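PDB 1VHK: hypothetical protein yqeU from Bacillus subtilis, which probably methylates N3 of a specific uridine in 16S rRNA of the assembled small ribosomal subunit, using S-adenosyl-L-methionine as methyl donor. Local coordinates for residues 78-83 against 249-254; 52-57 against 69-74. All coordinates share one frame; numbering follows the deposited sequence.

Contact 1 (78-83 against 249-254)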
# COMPACT_ATOMS: atom_id res chain seq x y z
N GLU A 78 -1.22 -6.76 -13.50
CA GLU A 78 0.15 -6.90 -12.99
C GLU A 78 0.99 -5.67 -13.23
O GLU A 78 0.77 -4.92 -14.19
CB GLU A 78 0.79 -8.16 -13.56
CG GLU A 78 0.27 -9.48 -13.02
CD GLU A 78 0.30 -9.69 -11.53
OE1 GLU A 78 1.33 -9.45 -10.84
OE2 GLU A 78 -0.74 -10.11 -10.96
N LEU A 79 1.87 -5.34 -12.28
CA LEU A 79 2.78 -4.20 -12.48
C LEU A 79 3.58 -4.45 -13.77
O LEU A 79 4.03 -5.58 -13.98
CB LEU A 79 3.80 -4.10 -11.36
CG LEU A 79 3.54 -3.32 -10.11
CD1 LEU A 79 4.81 -3.28 -9.25
CD2 LEU A 79 3.01 -1.92 -10.38
N PRO A 80 3.93 -3.40 -14.49
CA PRO A 80 4.73 -3.56 -15.70
C PRO A 80 6.11 -4.08 -15.40
O PRO A 80 6.76 -4.58 -16.32
CB PRO A 80 4.82 -2.18 -16.32
CG PRO A 80 4.15 -1.25 -15.39
CD PRO A 80 3.51 -2.01 -14.29
N ILE A 81 6.62 -3.95 -14.17
CA ILE A 81 7.96 -4.48 -13.90
C ILE A 81 7.91 -5.40 -12.68
O ILE A 81 7.07 -5.17 -11.82
CB ILE A 81 9.01 -3.39 -13.65
CG1 ILE A 81 8.90 -2.84 -12.24
CG2 ILE A 81 8.90 -2.25 -14.67
CD1 ILE A 81 9.95 -1.86 -11.83
N LYS A 82 8.83 -6.36 -12.63
CA LYS A 82 8.91 -7.32 -11.54
C LYS A 82 9.61 -6.78 -10.32
O LYS A 82 10.82 -6.53 -10.32
CB LYS A 82 9.64 -8.59 -12.03
CG LYS A 82 8.84 -9.28 -13.13
CD LYS A 82 9.37 -10.66 -13.45
CE LYS A 82 8.46 -11.35 -14.47
NZ LYS A 82 8.69 -12.83 -14.51
N VAL A 83 8.84 -6.53 -9.23
CA VAL A 83 9.56 -5.97 -8.08
C VAL A 83 9.63 -6.97 -6.95
O VAL A 83 8.73 -7.77 -6.70
CB VAL A 83 9.29 -4.53 -7.73
CG1 VAL A 83 8.15 -3.90 -8.50
CG2 VAL A 83 9.20 -4.25 -6.25
N TYR A 249 2.49 4.39 -9.38
CA TYR A 249 2.14 5.74 -9.82
C TYR A 249 2.88 6.12 -11.09
O TYR A 249 2.31 6.66 -12.05
CB TYR A 249 2.41 6.72 -8.69
CG TYR A 249 2.15 8.16 -9.09
CD1 TYR A 249 0.88 8.71 -9.11
CD2 TYR A 249 3.23 8.94 -9.51
CE1 TYR A 249 0.66 10.00 -9.51
CE2 TYR A 249 3.03 10.23 -9.91
CZ TYR A 249 1.75 10.77 -9.89
OH TYR A 249 1.62 12.09 -10.26
N GLN A 250 4.17 5.82 -11.12
CA GLN A 250 5.05 6.10 -12.23
C GLN A 250 4.80 5.24 -13.46
O GLN A 250 4.77 5.74 -14.59
CB GLN A 250 6.52 5.90 -11.78
CG GLN A 250 7.47 5.94 -12.99
CD GLN A 250 7.72 7.37 -13.44
OE1 GLN A 250 7.75 7.66 -14.62
NE2 GLN A 250 7.93 8.29 -12.51
N THR A 251 4.77 3.93 -13.30
CA THR A 251 4.60 3.02 -14.43
C THR A 251 3.16 2.84 -14.85
O THR A 251 2.96 2.40 -15.99
CB THR A 251 5.24 1.64 -14.18
OG1 THR A 251 4.66 1.08 -13.00
CG2 THR A 251 6.75 1.75 -14.00
N GLU A 252 2.14 3.17 -14.05
CA GLU A 252 0.76 2.99 -14.45
C GLU A 252 -0.12 4.23 -14.46
O GLU A 252 -1.15 4.23 -15.16
CB GLU A 252 0.08 1.94 -13.56
CG GLU A 252 0.88 0.69 -13.28
CD GLU A 252 0.21 -0.18 -12.24
OE1 GLU A 252 0.01 -1.39 -12.53
OE2 GLU A 252 -0.15 0.33 -11.16
N LEU A 253 0.09 5.23 -13.64
CA LEU A 253 -0.69 6.43 -13.54
C LEU A 253 -0.20 7.57 -14.41
O LEU A 253 -0.99 8.44 -14.83
CB LEU A 253 -0.81 6.89 -12.07
CG LEU A 253 -2.16 6.58 -11.41
CD1 LEU A 253 -2.57 5.14 -11.70
CD2 LEU A 253 -2.15 6.83 -9.91
N LEU A 254 1.11 7.69 -14.60
CA LEU A 254 1.72 8.70 -15.44
C LEU A 254 1.95 8.10 -16.85
O LEU A 254 1.91 8.80 -17.83
CB LEU A 254 3.10 9.10 -14.94
CG LEU A 254 3.27 9.91 -13.68
CD1 LEU A 254 4.75 10.16 -13.41
CD2 LEU A 254 2.52 11.23 -13.75

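Contact 2 (52-57 against 69-74)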
# COMPACT_ATOMS: atom_id res chain seq x y z
N GLU A 52 -7.63 -14.65 -16.64
CA GLU A 52 -8.82 -14.47 -15.85
C GLU A 52 -10.13 -14.78 -16.55
O GLU A 52 -10.52 -14.16 -17.54
CB GLU A 52 -8.89 -12.99 -15.35
CG GLU A 52 -10.03 -12.75 -14.38
CD GLU A 52 -10.05 -11.36 -13.77
OE1 GLU A 52 -9.56 -11.22 -12.62
OE2 GLU A 52 -10.60 -10.42 -14.40
N ALA A 53 -10.99 -15.56 -15.87
CA ALA A 53 -12.30 -15.83 -16.42
C ALA A 53 -13.45 -15.60 -15.46
O ALA A 53 -13.40 -15.76 -14.24
CB ALA A 53 -12.35 -17.29 -16.92
N LYS A 54 -14.61 -15.25 -16.03
CA LYS A 54 -15.84 -15.21 -15.23
C LYS A 54 -16.51 -16.59 -15.42
O LYS A 54 -16.70 -17.09 -16.54
CB LYS A 54 -16.76 -14.10 -15.61
CG LYS A 54 -17.77 -13.72 -14.55
CD LYS A 54 -18.36 -12.34 -14.83
CE LYS A 54 -17.29 -11.32 -15.15
NZ LYS A 54 -17.07 -10.34 -14.05
N CYS A 55 -16.68 -17.29 -14.29
CA CYS A 55 -17.25 -18.62 -14.33
C CYS A 55 -18.59 -18.71 -13.60
O CYS A 55 -18.86 -17.96 -12.67
CB CYS A 55 -16.29 -19.66 -13.75
SG CYS A 55 -14.62 -19.60 -14.41
N GLU A 56 -19.38 -19.67 -14.06
CA GLU A 56 -20.68 -20.01 -13.51
C GLU A 56 -20.65 -21.42 -12.92
O GLU A 56 -20.18 -22.37 -13.54
CB GLU A 56 -21.75 -19.90 -14.61
CG GLU A 56 -23.17 -19.75 -14.16
CD GLU A 56 -24.12 -19.11 -15.14
OE1 GLU A 56 -24.19 -17.86 -15.21
OE2 GLU A 56 -24.89 -19.82 -15.83
N LEU A 57 -21.07 -21.57 -11.66
CA LEU A 57 -21.09 -22.91 -11.07
C LEU A 57 -22.23 -23.73 -11.69
O LEU A 57 -23.41 -23.44 -11.56
CB LEU A 57 -21.17 -22.88 -9.57
CG LEU A 57 -19.93 -22.53 -8.76
CD1 LEU A 57 -18.64 -22.89 -9.49
CD2 LEU A 57 -19.93 -21.08 -8.33
N VAL A 69 -17.12 -21.52 -18.23
CA VAL A 69 -16.56 -20.17 -18.37
C VAL A 69 -17.47 -19.32 -19.22
O VAL A 69 -17.69 -19.58 -20.40
CB VAL A 69 -15.10 -20.10 -18.80
CG1 VAL A 69 -14.56 -21.42 -19.26
CG2 VAL A 69 -14.85 -19.00 -19.85
N ILE A 70 -18.03 -18.26 -18.62
CA ILE A 70 -18.93 -17.39 -19.38
C ILE A 70 -18.25 -16.22 -20.03
O ILE A 70 -18.76 -15.64 -21.01
CB ILE A 70 -20.12 -16.98 -18.50
CG1 ILE A 70 -19.68 -16.17 -17.30
CG2 ILE A 70 -20.85 -18.26 -18.06
CD1 ILE A 70 -20.75 -15.71 -16.34
N GLU A 71 -16.97 -15.96 -19.70
CA GLU A 71 -16.27 -14.84 -20.29
C GLU A 71 -14.79 -14.80 -19.98
O GLU A 71 -14.41 -15.00 -18.82
CB GLU A 71 -16.91 -13.53 -19.76
CG GLU A 71 -16.64 -12.36 -20.69
CD GLU A 71 -16.46 -11.04 -19.99
OE1 GLU A 71 -15.45 -10.36 -20.30
OE2 GLU A 71 -17.30 -10.64 -19.17
N TRP A 72 -13.96 -14.57 -20.99
CA TRP A 72 -12.51 -14.37 -20.77
C TRP A 72 -12.29 -12.86 -20.70
O TRP A 72 -12.42 -12.19 -21.72
CB TRP A 72 -11.68 -14.97 -21.91
CG TRP A 72 -11.62 -16.47 -21.82
CD1 TRP A 72 -12.36 -17.37 -22.55
CD2 TRP A 72 -10.91 -17.22 -20.84
NE1 TRP A 72 -12.09 -18.65 -22.11
CE2 TRP A 72 -11.21 -18.59 -21.08
CE3 TRP A 72 -9.99 -16.90 -19.85
CZ2 TRP A 72 -10.64 -19.61 -20.31
CZ3 TRP A 72 -9.43 -17.92 -19.10
CH2 TRP A 72 -9.76 -19.27 -19.33
N THR A 73 -12.09 -12.34 -19.50
CA THR A 73 -11.99 -10.92 -19.28
C THR A 73 -10.86 -10.20 -19.99
O THR A 73 -10.98 -8.98 -20.16
CB THR A 73 -11.93 -10.57 -17.78
OG1 THR A 73 -10.65 -10.95 -17.23
CG2 THR A 73 -13.03 -11.33 -17.06
N ASN A 74 -9.73 -10.84 -20.24
CA ASN A 74 -8.58 -10.21 -20.85
C ASN A 74 -7.99 -9.10 -19.98
O ASN A 74 -7.27 -8.24 -20.49
CB ASN A 74 -8.96 -9.63 -22.21
CG ASN A 74 -9.11 -10.74 -23.25
OD1 ASN A 74 -8.24 -11.59 -23.31
ND2 ASN A 74 -10.20 -10.67 -24.00

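Contact 1 (78-83 against 249-254)
Pro80 meets Thr251 and Glu252 through its ring carbons, and the touch is by van der Waals packing, mostly of carbon, with the threonine hydroxyl and the Glu252 carboxylate also lying against carbon. CG of the proline lies 3.3 Å from Thr251 CB, while its CD rests against the aliphatic part of the next side chain, 3.9 Å from Glu252 CG. The backbones stay well apart: even Pro80 CA and Thr251 CA, the nearest pair of alpha carbons, are separated by 6.7 Å. Leu79 sets its CD2 methyl against the carboxylate, 3.7 Å from Glu252 OE1. Glu252 holds CG anti to its carbonyl carbon (chi1 -44°) and runs extended from there, which carries the carboxylate past the proline and across Leu79 at about a right angle. The leucine side chain also packs on Ile247 and Ser248 of the same helix.

No hydrogen bond spans 78-83 and 249-254, and the polar atoms find their partners elsewhere. Thr251 OG1 bonds to Ile247 O one turn back, so the hydroxyl is taken up by its own helix even though it lies against the proline. Glu252 OE2 binds Ser248 OG and makes a salt bridge to Arg232 of the second subunit. The helix itself widens here into a pi-type turn, with Leu254 N bonded to Tyr249 O at 3.0 Å.

In the loop ahead of strand 82-88, Glu78 starts its side chain away from the helix, and its carboxylate makes a salt bridge with Arg147 and a hydrogen bond with Asn148 N. The chemistry thus divides the work within the SPOUT-clan methyltransferase domain: packing without hydrogen bonds seats the C-terminal part of helix 239-253 against the lead-in to strand 82-88 of the parallel sheet, while the carboxylate of Glu252, lying across Leu79, ties the same part of the helix to the other subunit of the dimer.

Contact 2 (52-57 against 69-74)
Ala53 and Trp72 face each other as a non-hydrogen-bonded antiparallel pair, and the tight part of the contact lies on their side of the sheet. The Ala53 methyl sits over the indole in a CH-pi contact, its CB 3.9 Å from the six-membered ring centroid, and Val69 CG2 comes to the same ring face. With an alanine at Trp72, both would probably lose the flat surface they rest on, and Lys12 of helix 12-16 its cation-pi partner. Cys55 pairs with Val69 on this face too.

Where the strand gives out, the buried Glu52 holds Thr73 in two ways. Glu52 O accepts Thr73 N at 3.1 Å. Glu52 keeps CG trans to its backbone N (chi1 -174°) and stays extended, which brings the carboxylate alongside Thr73, whose OG1 lies 2.9 Å from Glu52 OE2. The other carboxylate oxygen makes salt bridges with Arg5 and Arg77.

The opposite face is looser and more open to solvent. Lys54 and Glu71 run side by side, yet Lys54 NZ and Glu71 OE2 stay 5.1 Å apart; beside them the exposed Ile70 bends its end in, CD1 4.0 Å from Lys54 CG. Their backbones are firmer: Lys54 N bonds to Glu71 O at 2.8 Å, while Lys54 O takes Ile70 N at 2.7 Å and, weakly, Glu71 N. Ile70 and Glu71 both opposite Lys54 make a classic beta bulge, set in the 52-60/64-72 hairpin of the PUA domain.

In the fold
The two contacts sit in different domains, their centres about 25 Å apart, and follow one another along the chain: residues 69-74 leave the mixed sheet of the PUA domain, and 78-83 enter the parallel sheet of the SPOUT methyltransferase domain. They share no element. Contact 2 is strand pairing within a local hairpin, held by backbone hydrogen bonds, with one more packed face and one more open to solvent. Contact 1 is smaller and joins parts of the chain 166 residues apart; none of its touching residues is exposed, and side-chain packing does the joining. It also borders the second subunit, whereas no other chain of the dimer touches contact 2.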